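Local coordinates for ALDH21) (Physcomitrella patens subsp. patens, PDB 5MZ5), which oxidises succinic semialdehyde with NADP(+) as the electron acceptor, as an aldehyde dehydrogenase of lower plants and some vascular plants, at residues A[90-95]-A[206-211]; A[171-176]-A[505-510]; A[291-296]-A[423-428]. All blocks are in the same frame, centred on the assembly; numbering follows the deposited sequence.

The three contacts sample three parts of the aldehyde dehydrogenase fold, and none touches another. Contact 1 joins helix 75-94 to the entry of strand 209-212 in the Rossmann-type sheet. Contact 2, whose centre lies about 23 Å from that of contact 1, with nearest atoms about 8 Å apart, pairs two strands of the small sheet used for oligomerisation. Contact 3 belongs to the sheet that includes strands 290-294 and 419-425; its centre is about 48 Å from the centre of contact 1 and about 51 Å from that of contact 2. All three lie away from the NADP(+) and succinate sites, although strand 209-212 of contact 1 ends in K212, a residue that binds NADP(+).

Contact 1: residues A[90-95]-A[206-211]; sequences PAMAAM and GCPFVL
M92, near the end of helix 75-94, reaches across to G206 and P208, where helix 193-205 hands over to strand 209-212 of the Rossmann-type sheet. The methionine and proline side chains run alongside one another with opposite headings, M92 CG 4.1 Å from P208 CD. CG of M92 stands anti to its own carbonyl carbon (chi1 -78°), and further bends at chi2 and chi3 fold the thioether so that its methyl group meets the backbone: CE lies 3.3 Å from C207 O and 3.7 Å from P208 N. No hydrogen bond crosses between the two segments, so the contact is van der Waals packing. P235 and A238 also touch M92, adding a loop to its surroundings.

The glycine is explained by backbone geometry. G206 has positive phi (101°) and is the C-prime residue of a Schellman motif, in which C207 N bonds to A202 O and G206 N to I203 O. A beta carbon here would collide with the preceding carbonyl oxygen and press on M92 O as well. Beyond this turn, P208 and V210 bond through their backbones to V182, placing the segment beside strand 182-185. At the helix side, the closest approach to the glycine is by M92 CB, 3.3 Å from G206 O.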
ATOM      1  N   PRO A  90       6.951  -6.005  27.698  1.00 25.55           N
ATOM      2  CA  PRO A  90       6.765  -7.339  27.077  1.00 25.65           C
ATOM      3  C   PRO A  90       5.311  -7.821  27.017  1.00 29.50           C
ATOM      4  O   PRO A  90       4.906  -8.349  25.983  1.00 29.28           O
ATOM      5  CB  PRO A  90       7.657  -8.263  27.923  1.00 27.28           C
ATOM      6  CG  PRO A  90       8.660  -7.325  28.577  1.00 31.14           C
ATOM      7  CD  PRO A  90       7.876  -6.090  28.855  1.00 26.23           C
ATOM      8  N   ALA A  91       4.516  -7.624  28.093  1.00 25.42           N
ATOM      9  CA  ALA A  91       3.101  -8.030  28.068  1.00 25.25           C
ATOM     10  C   ALA A  91       2.271  -7.162  27.101  1.00 29.26           C
ATOM     11  O   ALA A  91       1.346  -7.670  26.482  1.00 27.48           O
ATOM     12  CB  ALA A  91       2.497  -8.017  29.465  1.00 25.88           C
ATOM     13  N   MET A  92       2.633  -5.876  26.946  1.00 28.30           N
ATOM     14  CA  MET A  92       1.985  -4.954  26.001  1.00 28.54           C
ATOM     15  C   MET A  92       2.244  -5.457  24.564  1.00 30.41           C
ATOM     16  O   MET A  92       1.305  -5.573  23.775  1.00 29.27           O
ATOM     17  CB  MET A  92       2.544  -3.525  26.159  1.00 31.63           C
ATOM     18  CG  MET A  92       1.995  -2.763  27.354  1.00 36.38           C
ATOM     19  SD  MET A  92       0.249  -2.417  27.159  1.00 41.71           S
ATOM     20  CE  MET A  92       0.286  -0.977  26.189  1.00 37.33           C
ATOM     21  N   ALA A  93       3.520  -5.821  24.269  1.00 26.02           N
ATOM     22  CA  ALA A  93       3.984  -6.339  22.978  1.00 25.09           C
ATOM     23  C   ALA A  93       3.426  -7.743  22.651  1.00 29.45           C
ATOM     24  O   ALA A  93       3.304  -8.069  21.478  1.00 31.63           O
ATOM     25  CB  ALA A  93       5.509  -6.337  22.936  1.00 25.16           C
ATOM     26  N   ALA A  94       3.060  -8.549  23.673  1.00 24.71           N
ATOM     27  CA  ALA A  94       2.498  -9.903  23.527  1.00 24.08           C
ATOM     28  C   ALA A  94       0.956  -9.928  23.398  1.00 28.13           C
ATOM     29  O   ALA A  94       0.395 -10.973  23.094  1.00 29.34           O
ATOM     30  CB  ALA A  94       2.946 -10.807  24.684  1.00 24.62           C
ATOM     31  N   MET A  95       0.269  -8.807  23.651  1.00 23.97           N
ATOM     32  CA  MET A  95      -1.189  -8.747  23.496  1.00 23.01           C
ATOM     33  C   MET A  95      -1.572  -9.081  22.039  1.00 26.86           C
ATOM     34  O   MET A  95      -0.884  -8.657  21.094  1.00 24.80           O
ATOM     35  CB  MET A  95      -1.692  -7.320  23.762  1.00 24.58           C
ATOM     36  CG  MET A  95      -1.685  -6.915  25.217  1.00 27.95           C
ATOM     37  SD  MET A  95      -2.110  -5.178  25.389  1.00 30.55           S
ATOM     38  CE  MET A  95      -3.929  -5.258  25.342  1.00 25.98           C
ATOM     39  N   GLY A 206       0.549  -1.105  21.085  1.00 22.79           N
ATOM     40  CA  GLY A 206       0.982  -1.941  22.194  1.00 22.95           C
ATOM     41  C   GLY A 206       2.218  -1.385  22.883  1.00 26.70           C
ATOM     42  O   GLY A 206       3.131  -2.144  23.228  1.00 26.13           O
ATOM     43  N   CYS A 207       2.251  -0.054  23.084  1.00 21.88           N
ATOM     44  CA  CYS A 207       3.321   0.666  23.791  1.00 21.19           C
ATOM     45  C   CYS A 207       2.839   1.056  25.178  1.00 24.47           C
ATOM     46  O   CYS A 207       1.838   1.761  25.264  1.00 23.38           O
ATOM     47  CB  CYS A 207       3.732   1.929  23.037  1.00 21.50           C
ATOM     48  SG  CYS A 207       4.828   1.658  21.634  1.00 25.35           S
ATOM     49  N   PRO A 208       3.584   0.759  26.267  1.00 22.63           N
ATOM     50  CA  PRO A 208       3.210   1.333  27.572  1.00 22.74           C
ATOM     51  C   PRO A 208       3.578   2.834  27.574  1.00 25.71           C
ATOM     52  O   PRO A 208       4.435   3.272  26.797  1.00 24.48           O
ATOM     53  CB  PRO A 208       4.070   0.541  28.567  1.00 24.57           C
ATOM     54  CG  PRO A 208       5.277   0.164  27.784  1.00 28.27           C
ATOM     55  CD  PRO A 208       4.838  -0.028  26.358  1.00 23.65           C
ATOM     56  N   PHE A 209       2.919   3.638  28.413  1.00 20.75           N
ATOM     57  CA  PHE A 209       3.193   5.065  28.399  1.00 19.20           C
ATOM     58  C   PHE A 209       3.069   5.715  29.771  1.00 24.38           C
ATOM     59  O   PHE A 209       2.361   5.212  30.636  1.00 23.48           O
ATOM     60  CB  PHE A 209       2.271   5.789  27.379  1.00 20.45           C
ATOM     61  CG  PHE A 209       0.793   5.739  27.705  1.00 21.06           C
ATOM     62  CD1 PHE A 209       0.210   6.702  28.526  1.00 23.68           C
ATOM     63  CD2 PHE A 209      -0.009   4.708  27.222  1.00 22.58           C
ATOM     64  CE1 PHE A 209      -1.150   6.636  28.856  1.00 24.74           C
ATOM     65  CE2 PHE A 209      -1.371   4.652  27.541  1.00 25.60           C
ATOM     66  CZ  PHE A 209      -1.934   5.621  28.350  1.00 23.56           C
ATOM     67  N   VAL A 210       3.731   6.864  29.939  1.00 22.26           N
ATOM     68  CA  VAL A 210       3.644   7.722  31.124  1.00 21.03           C
ATOM     69  C   VAL A 210       3.233   9.078  30.581  1.00 24.91           C
ATOM     70  O   VAL A 210       3.968   9.685  29.802  1.00 25.77           O
ATOM     71  CB  VAL A 210       4.926   7.781  32.008  1.00 23.89           C
ATOM     72  CG1 VAL A 210       4.669   8.581  33.282  1.00 23.67           C
ATOM     73  CG2 VAL A 210       5.419   6.383  32.360  1.00 23.60           C
ATOM     74  N   LEU A 211       2.044   9.528  30.953  1.00 20.65           N
ATOM     75  CA  LEU A 211       1.525  10.800  30.494  1.00 21.05           C
ATOM     76  C   LEU A 211       1.582  11.882  31.551  1.00 26.26           C
ATOM     77  O   LEU A 211       1.157  11.679  32.698  1.00 23.94           O
ATOM     78  CB  LEU A 211       0.079  10.649  29.922  1.00 21.39           C
ATOM     79  CG  LEU A 211      -0.764  11.926  29.687  1.00 24.69           C
ATOM     80  CD1 LEU A 211      -0.246  12.746  28.497  1.00 23.21           C
ATOM     81  CD2 LEU A 211      -2.180  11.559  29.471  1.00 26.30           C
TER

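Contact 2: residues A[171-176]-A[505-510]; sequences QGIVKK and KVLVMR
Q171, I173 and K175 pair with M509, L507 and K505 in an antiparallel arrangement whose short strand axes approach to 4.5 Å. Six backbone hydrogen bonds, two for each of these pairs, define the register. The bond from M509 N to Q171 O is 2.8 Å long, whereas the return bond from Q171 N to M509 O is 3.2 Å. G172 with V508 and V174 with V506 are the intervening non-hydrogen-bonded pairs. There CA-H...O contacts supplement the amide bonds, including one of 3.1 Å from G172 CA to L507 O.

Apolar packing is divided between the two faces. On the face bearing I173 and M509, the side chains meet obliquely, with I173 CD1 3.6 Å from M509 SD; the thioether also passes Q171 CG at 4.0 Å. M509 CG is anti to the carbonyl carbon (chi1 -47°), which brings SD against the isoleucine; with the chain bent at chi3 (81°), CE stays farther from I173 CD1 than SD does. On the other face, V174 CG2 meets V506 CG2 at 3.9 Å. G172 suits this face because a beta carbon would lie tightly against V506 CG2.

One water makes a polar bridge, accepting from Q171 NE2 at 2.8 Å and donating to M509 O, while Q171 OE1 bonds to H158. The lysine ends lead to the second subunit: K175 NZ forms a salt bridge with its E459, and K505 NZ bonds to its M461 O. I173 packs on I173 of the third subunit.

Strand 170-178 is central in the three-stranded sheet, between 156-160 and 502-510. Residues 506-509 also pair in parallel with a strand of the second subunit, extending this oligomerisation sheet across the interface.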
ATOM      1  N   GLN A 171      14.565 -13.376   0.080  1.00 23.52           N
ATOM      2  CA  GLN A 171      13.243 -12.775   0.255  1.00 22.36           C
ATOM      3  C   GLN A 171      13.225 -12.219   1.676  1.00 24.38           C
ATOM      4  O   GLN A 171      14.046 -12.606   2.512  1.00 23.69           O
ATOM      5  CB  GLN A 171      12.107 -13.807   0.019  1.00 23.26           C
ATOM      6  CG  GLN A 171      11.976 -14.848   1.129  1.00 29.19           C
ATOM      7  CD  GLN A 171      11.001 -15.937   0.799  1.00 41.39           C
ATOM      8  OE1 GLN A 171       9.785 -15.710   0.746  1.00 33.41           O
ATOM      9  NE2 GLN A 171      11.510 -17.160   0.666  1.00 30.08           N
ATOM     10  N   GLY A 172      12.308 -11.324   1.934  1.00 21.12           N
ATOM     11  CA  GLY A 172      12.197 -10.708   3.244  1.00 21.26           C
ATOM     12  C   GLY A 172      10.784 -10.520   3.713  1.00 27.49           C
ATOM     13  O   GLY A 172       9.860 -10.368   2.904  1.00 29.00           O
ATOM     14  N   ILE A 173      10.605 -10.573   5.025  1.00 25.20           N
ATOM     15  CA  ILE A 173       9.341 -10.269   5.693  1.00 24.98           C
ATOM     16  C   ILE A 173       9.643  -9.038   6.541  1.00 27.21           C
ATOM     17  O   ILE A 173      10.513  -9.087   7.406  1.00 23.50           O
ATOM     18  CB  ILE A 173       8.757 -11.439   6.536  1.00 28.84           C
ATOM     19  CG1 ILE A 173       8.385 -12.640   5.630  1.00 29.17           C
ATOM     20  CG2 ILE A 173       7.535 -10.943   7.371  1.00 30.44           C
ATOM     21  CD1 ILE A 173       8.279 -13.962   6.360  1.00 29.84           C
ATOM     22  N   VAL A 174       8.956  -7.933   6.246  1.00 26.05           N
ATOM     23  CA  VAL A 174       9.107  -6.669   6.963  1.00 26.33           C
ATOM     24  C   VAL A 174       7.908  -6.527   7.889  1.00 31.88           C
ATOM     25  O   VAL A 174       6.776  -6.538   7.424  1.00 33.54           O
ATOM     26  CB  VAL A 174       9.247  -5.457   6.005  1.00 29.63           C
ATOM     27  CG1 VAL A 174       9.500  -4.175   6.790  1.00 29.09           C
ATOM     28  CG2 VAL A 174      10.358  -5.688   4.988  1.00 29.76           C
ATOM     29  N   LYS A 175       8.159  -6.421   9.192  1.00 27.51           N
ATOM     30  CA  LYS A 175       7.115  -6.320  10.204  1.00 27.43           C
ATOM     31  C   LYS A 175       7.443  -5.151  11.131  1.00 30.40           C
ATOM     32  O   LYS A 175       8.599  -4.763  11.257  1.00 30.04           O
ATOM     33  CB  LYS A 175       7.048  -7.660  10.975  1.00 30.76           C
ATOM     34  CG  LYS A 175       5.772  -7.944  11.719  1.00 44.83           C
ATOM     35  CD  LYS A 175       5.639  -9.434  11.956  1.00 54.91           C
ATOM     36  CE  LYS A 175       5.492  -9.784  13.413  1.00 61.37           C
ATOM     37  NZ  LYS A 175       5.175 -11.226  13.585  1.00 67.25           N
ATOM     38  N   LYS A 176       6.412  -4.557  11.736  1.00 26.75           N
ATOM     39  CA  LYS A 176       6.543  -3.421  12.647  1.00 24.36           C
ATOM     40  C   LYS A 176       6.317  -3.860  14.079  1.00 26.74           C
ATOM     41  O   LYS A 176       5.429  -4.668  14.351  1.00 25.75           O
ATOM     42  CB  LYS A 176       5.607  -2.273  12.244  1.00 25.46           C
ATOM     43  CG  LYS A 176       6.033  -1.570  10.968  1.00 37.65           C
ATOM     44  CD  LYS A 176       4.977  -0.591  10.518  1.00 55.45           C
ATOM     45  CE  LYS A 176       5.244  -0.042   9.139  1.00 64.74           C
ATOM     46  NZ  LYS A 176       6.014   1.228   9.202  1.00 68.63           N
ATOM     47  N   LYS A 505      11.406  -4.030  11.421  1.00 20.42           N
ATOM     48  CA  LYS A 505      12.323  -5.169  11.531  1.00 18.87           C
ATOM     49  C   LYS A 505      12.133  -6.030  10.302  1.00 21.14           C
ATOM     50  O   LYS A 505      11.004  -6.349   9.935  1.00 19.55           O
ATOM     51  CB  LYS A 505      12.102  -5.992  12.809  1.00 19.18           C
ATOM     52  CG  LYS A 505      13.251  -6.963  13.142  1.00 21.55           C
ATOM     53  CD  LYS A 505      12.929  -7.899  14.323  1.00 22.06           C
ATOM     54  CE  LYS A 505      12.534  -7.169  15.610  1.00 16.54           C
ATOM     55  NZ  LYS A 505      12.310  -8.099  16.758  1.00 22.70           N
ATOM     56  N   VAL A 506      13.239  -6.406   9.655  1.00 18.66           N
ATOM     57  CA  VAL A 506      13.175  -7.293   8.475  1.00 18.68           C
ATOM     58  C   VAL A 506      13.763  -8.676   8.800  1.00 24.65           C
ATOM     59  O   VAL A 506      14.785  -8.774   9.465  1.00 24.77           O
ATOM     60  CB  VAL A 506      13.797  -6.647   7.196  1.00 21.47           C
ATOM     61  CG1 VAL A 506      15.286  -6.274   7.398  1.00 20.90           C
ATOM     62  CG2 VAL A 506      13.601  -7.535   5.945  1.00 21.24           C
ATOM     63  N   LEU A 507      13.108  -9.730   8.323  1.00 22.08           N
ATOM     64  CA  LEU A 507      13.594 -11.101   8.390  1.00 22.57           C
ATOM     65  C   LEU A 507      14.086 -11.395   6.970  1.00 26.44           C
ATOM     66  O   LEU A 507      13.277 -11.486   6.042  1.00 24.84           O
ATOM     67  CB  LEU A 507      12.474 -12.100   8.813  1.00 21.91           C
ATOM     68  CG  LEU A 507      12.901 -13.559   8.958  1.00 25.71           C
ATOM     69  CD1 LEU A 507      13.939 -13.740  10.106  1.00 24.12           C
ATOM     70  CD2 LEU A 507      11.672 -14.481   9.144  1.00 26.63           C
ATOM     71  N   VAL A 508      15.409 -11.427   6.788  1.00 24.16           N
ATOM     72  CA  VAL A 508      16.038 -11.698   5.496  1.00 23.67           C
ATOM     73  C   VAL A 508      16.229 -13.206   5.451  1.00 28.26           C
ATOM     74  O   VAL A 508      16.907 -13.768   6.292  1.00 27.92           O
ATOM     75  CB  VAL A 508      17.362 -10.902   5.263  1.00 25.91           C
ATOM     76  CG1 VAL A 508      18.007 -11.273   3.924  1.00 24.89           C
ATOM     77  CG2 VAL A 508      17.132  -9.390   5.366  1.00 24.64           C
ATOM     78  N   MET A 509      15.576 -13.852   4.496  1.00 27.20           N
ATOM     79  CA  MET A 509      15.521 -15.302   4.379  1.00 27.26           C
ATOM     80  C   MET A 509      16.263 -15.820   3.162  1.00 27.53           C
ATOM     81  O   MET A 509      15.891 -15.531   2.024  1.00 27.37           O
ATOM     82  CB  MET A 509      14.043 -15.753   4.345  1.00 29.86           C
ATOM     83  CG  MET A 509      13.169 -15.103   5.421  1.00 33.29           C
ATOM     84  SD  MET A 509      11.399 -15.243   5.032  1.00 38.04           S
ATOM     85  CE  MET A 509      11.105 -16.829   5.559  1.00 33.91           C
ATOM     86  N   ARG A 510      17.296 -16.616   3.416  1.00 22.02           N
ATOM     87  CA  ARG A 510      18.151 -17.237   2.411  1.00 21.85           C
ATOM     88  C   ARG A 510      17.705 -18.670   2.097  1.00 25.03           C
ATOM     89  O   ARG A 510      17.800 -19.558   2.949  1.00 25.83           O
ATOM     90  CB  ARG A 510      19.621 -17.143   2.847  1.00 23.27           C
ATOM     91  CG  ARG A 510      20.563 -18.266   2.382  1.00 34.15           C
ATOM     92  CD  ARG A 510      21.525 -17.886   1.293  1.00 41.47           C
ATOM     93  NE  ARG A 510      22.265 -16.645   1.548  1.00 39.74           N
ATOM     94  CZ  ARG A 510      22.688 -15.845   0.575  1.00 43.99           C
ATOM     95  NH1 ARG A 510      22.498 -16.177  -0.692  1.00 34.85           N
ATOM     96  NH2 ARG A 510      23.305 -14.711   0.860  1.00 32.92           N
TER
HETATM   97  O   HOH W   1      14.320 -17.332   0.737  1.00 19.68           O

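Contact 3: residues A[291-296]-A[423-428]; sequences PCIVDD and YKYSDF
Y425 donates its hydroxyl hydrogen to D295 over one face of the mixed sheet in which strand 323-329 lies between strands 290-294 and 419-425, part of the aldehyde dehydrogenase fold. The OH-to-OD1 distance is 2.6 Å, and the oxygen is approached on its anti side, 16° out of the carboxylate plane. The carboxylate and ring planes are nearly parallel, 13° apart, with D295 OD1 at the ring edge. I293 crosses the tyrosine at about a right angle: its CG2 lies 3.2 Å from Y425 OH and 3.8 Å from Y425 CZ. That same methyl group reaches F428 CE1 at 4.2 Å, linking both aromatic residues to one branch of the isoleucine.

Torsions help to set this geometry. Y425 CG lies between its backbone N and carbonyl carbon (chi1 72°), directing the phenol toward the aspartate, while I293 CG2, anti to the backbone N, is turned toward the rings. A phenylalanine in place of Y425 would probably leave D295 OD1 without this hydroxyl partner and let the carboxylate turn more easily.

In the next shell, the other aspartate oxygen forms a salt bridge with K453, so the carboxylate is held at both oxygens, and H329 meets the tyrosine ring. D427 is the N-cap of helix 428-435, which supplies F428, V432 and C435 around I293. The capping bond runs from E430 N to D427 OD2.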
ATOM      1  N   PRO A 291      -2.499  31.162   7.706  1.00 25.42           N
ATOM      2  CA  PRO A 291      -3.121  32.134   6.801  1.00 25.04           C
ATOM      3  C   PRO A 291      -4.289  31.512   5.994  1.00 30.12           C
ATOM      4  O   PRO A 291      -4.402  30.295   5.862  1.00 28.27           O
ATOM      5  CB  PRO A 291      -1.964  32.502   5.880  1.00 26.13           C
ATOM      6  CG  PRO A 291      -1.152  31.221   5.790  1.00 29.23           C
ATOM      7  CD  PRO A 291      -1.470  30.372   7.006  1.00 24.91           C
ATOM      8  N   CYS A 292      -5.127  32.360   5.406  1.00 29.25           N
ATOM      9  CA  CYS A 292      -6.199  31.917   4.515  1.00 28.91           C
ATOM     10  C   CYS A 292      -6.291  32.885   3.355  1.00 32.96           C
ATOM     11  O   CYS A 292      -6.291  34.091   3.574  1.00 32.94           O
ATOM     12  CB  CYS A 292      -7.542  31.782   5.239  1.00 28.52           C
ATOM     13  SG  CYS A 292      -8.863  31.029   4.240  1.00 32.08           S
ATOM     14  N   ILE A 293      -6.358  32.346   2.127  1.00 29.87           N
ATOM     15  CA  ILE A 293      -6.557  33.104   0.899  1.00 29.23           C
ATOM     16  C   ILE A 293      -8.046  33.020   0.521  1.00 31.65           C
ATOM     17  O   ILE A 293      -8.608  31.932   0.501  1.00 30.26           O
ATOM     18  CB  ILE A 293      -5.660  32.595  -0.265  1.00 31.49           C
ATOM     19  CG1 ILE A 293      -4.170  32.843   0.030  1.00 30.95           C
ATOM     20  CG2 ILE A 293      -6.072  33.253  -1.608  1.00 31.25           C
ATOM     21  CD1 ILE A 293      -3.178  32.339  -1.035  1.00 29.25           C
ATOM     22  N   VAL A 294      -8.669  34.167   0.237  1.00 29.63           N
ATOM     23  CA  VAL A 294     -10.041  34.243  -0.249  1.00 30.38           C
ATOM     24  C   VAL A 294      -9.941  34.819  -1.669  1.00 33.87           C
ATOM     25  O   VAL A 294      -9.754  36.018  -1.832  1.00 33.14           O
ATOM     26  CB  VAL A 294     -11.015  35.030   0.687  1.00 34.58           C
ATOM     27  CG1 VAL A 294     -12.409  35.191   0.048  1.00 34.43           C
ATOM     28  CG2 VAL A 294     -11.126  34.344   2.039  1.00 33.66           C
ATOM     29  N   ASP A 295      -9.981  33.937  -2.688  1.00 31.56           N
ATOM     30  CA  ASP A 295      -9.912  34.344  -4.098  1.00 31.96           C
ATOM     31  C   ASP A 295     -11.268  34.220  -4.793  1.00 33.78           C
ATOM     32  O   ASP A 295     -11.424  34.668  -5.919  1.00 34.54           O
ATOM     33  CB  ASP A 295      -8.809  33.563  -4.855  1.00 33.33           C
ATOM     34  CG  ASP A 295      -8.273  34.285  -6.089  1.00 40.04           C
ATOM     35  OD1 ASP A 295      -7.639  35.353  -5.931  1.00 41.60           O
ATOM     36  OD2 ASP A 295      -8.450  33.764  -7.200  1.00 43.52           O
ATOM     37  N   ASP A 296     -12.250  33.632  -4.099  1.00 28.89           N
ATOM     38  CA  ASP A 296     -13.624  33.383  -4.548  1.00 28.11           C
ATOM     39  C   ASP A 296     -14.498  33.094  -3.326  1.00 32.14           C
ATOM     40  O   ASP A 296     -13.972  32.863  -2.236  1.00 30.68           O
ATOM     41  CB  ASP A 296     -13.678  32.140  -5.490  1.00 28.82           C
ATOM     42  CG  ASP A 296     -13.429  32.408  -6.963  1.00 36.20           C
ATOM     43  OD1 ASP A 296     -14.104  33.301  -7.533  1.00 39.26           O
ATOM     44  OD2 ASP A 296     -12.613  31.688  -7.564  1.00 40.86           O
ATOM     45  N   TYR A 423      -5.691  41.451   5.320  1.00 32.52           N
ATOM     46  CA  TYR A 423      -4.859  42.006   4.245  1.00 31.97           C
ATOM     47  C   TYR A 423      -5.548  41.863   2.897  1.00 35.48           C
ATOM     48  O   TYR A 423      -6.335  40.939   2.673  1.00 34.51           O
ATOM     49  CB  TYR A 423      -3.490  41.292   4.177  1.00 31.72           C
ATOM     50  CG  TYR A 423      -2.684  41.367   5.453  1.00 31.32           C
ATOM     51  CD1 TYR A 423      -1.931  42.498   5.759  1.00 33.56           C
ATOM     52  CD2 TYR A 423      -2.684  40.311   6.366  1.00 30.93           C
ATOM     53  CE1 TYR A 423      -1.200  42.583   6.945  1.00 35.29           C
ATOM     54  CE2 TYR A 423      -1.948  40.379   7.552  1.00 31.53           C
ATOM     55  CZ  TYR A 423      -1.207  41.520   7.838  1.00 39.59           C
ATOM     56  OH  TYR A 423      -0.475  41.610   9.000  1.00 36.31           O
ATOM     57  N   LYS A 424      -5.196  42.763   1.989  1.00 31.76           N
ATOM     58  CA  LYS A 424      -5.667  42.798   0.615  1.00 30.96           C
ATOM     59  C   LYS A 424      -4.499  42.384  -0.278  1.00 32.15           C
ATOM     60  O   LYS A 424      -3.343  42.667   0.047  1.00 29.81           O
ATOM     61  CB  LYS A 424      -6.100  44.231   0.263  1.00 33.12           C
ATOM     62  CG  LYS A 424      -6.724  44.404  -1.131  1.00 36.91           C
ATOM     63  CD  LYS A 424      -7.145  45.856  -1.457  1.00 37.73           C
ATOM     64  CE  LYS A 424      -6.073  46.912  -1.552  1.00 58.66           C
ATOM     65  NZ  LYS A 424      -6.672  48.276  -1.616  1.00 66.80           N
ATOM     66  N   TYR A 425      -4.798  41.729  -1.405  1.00 28.54           N
ATOM     67  CA  TYR A 425      -3.785  41.373  -2.396  1.00 27.65           C
ATOM     68  C   TYR A 425      -4.366  41.565  -3.798  1.00 31.69           C
ATOM     69  O   TYR A 425      -5.593  41.561  -3.968  1.00 29.65           O
ATOM     70  CB  TYR A 425      -3.200  39.945  -2.176  1.00 26.32           C
ATOM     71  CG  TYR A 425      -4.160  38.831  -2.521  1.00 25.97           C
ATOM     72  CD1 TYR A 425      -4.286  38.372  -3.829  1.00 27.76           C
ATOM     73  CD2 TYR A 425      -4.939  38.227  -1.539  1.00 25.60           C
ATOM     74  CE1 TYR A 425      -5.188  37.366  -4.158  1.00 28.49           C
ATOM     75  CE2 TYR A 425      -5.816  37.187  -1.847  1.00 25.23           C
ATOM     76  CZ  TYR A 425      -5.938  36.763  -3.159  1.00 32.35           C
ATOM     77  OH  TYR A 425      -6.845  35.789  -3.472  1.00 28.74           O
ATOM     78  N   SER A 426      -3.481  41.722  -4.790  1.00 30.66           N
ATOM     79  CA  SER A 426      -3.877  41.871  -6.192  1.00 33.00           C
ATOM     80  C   SER A 426      -3.354  40.703  -7.027  1.00 39.17           C
ATOM     81  O   SER A 426      -3.959  40.370  -8.051  1.00 40.55           O
ATOM     82  CB  SER A 426      -3.366  43.194  -6.765  1.00 36.98           C
ATOM     83  OG  SER A 426      -1.971  43.352  -6.554  1.00 43.71           O
ATOM     84  N   ASP A 427      -2.221  40.103  -6.604  1.00 35.30           N
ATOM     85  CA  ASP A 427      -1.604  38.978  -7.303  1.00 35.26           C
ATOM     86  C   ASP A 427      -1.673  37.694  -6.462  1.00 37.67           C
ATOM     87  O   ASP A 427      -1.211  37.678  -5.320  1.00 38.03           O
ATOM     88  CB  ASP A 427      -0.156  39.316  -7.703  1.00 37.54           C
ATOM     89  CG  ASP A 427       0.502  38.247  -8.559  1.00 49.91           C
ATOM     90  OD1 ASP A 427       0.037  38.027  -9.687  1.00 52.98           O
ATOM     91  OD2 ASP A 427       1.476  37.636  -8.095  1.00 57.31           O
ATOM     92  N   PHE A 428      -2.250  36.623  -7.033  1.00 31.90           N
ATOM     93  CA  PHE A 428      -2.411  35.325  -6.381  1.00 29.69           C
ATOM     94  C   PHE A 428      -1.068  34.701  -5.952  1.00 34.09           C
ATOM     95  O   PHE A 428      -0.965  34.232  -4.819  1.00 32.98           O
ATOM     96  CB  PHE A 428      -3.246  34.348  -7.254  1.00 30.33           C
ATOM     97  CG  PHE A 428      -3.396  32.984  -6.628  1.00 30.91           C
ATOM     98  CD1 PHE A 428      -4.300  32.770  -5.593  1.00 32.71           C
ATOM     99  CD2 PHE A 428      -2.607  31.914  -7.048  1.00 32.25           C
ATOM    100  CE1 PHE A 428      -4.414  31.510  -4.992  1.00 32.54           C
ATOM    101  CE2 PHE A 428      -2.731  30.654  -6.453  1.00 33.51           C
ATOM    102  CZ  PHE A 428      -3.625  30.462  -5.424  1.00 30.64           C
TER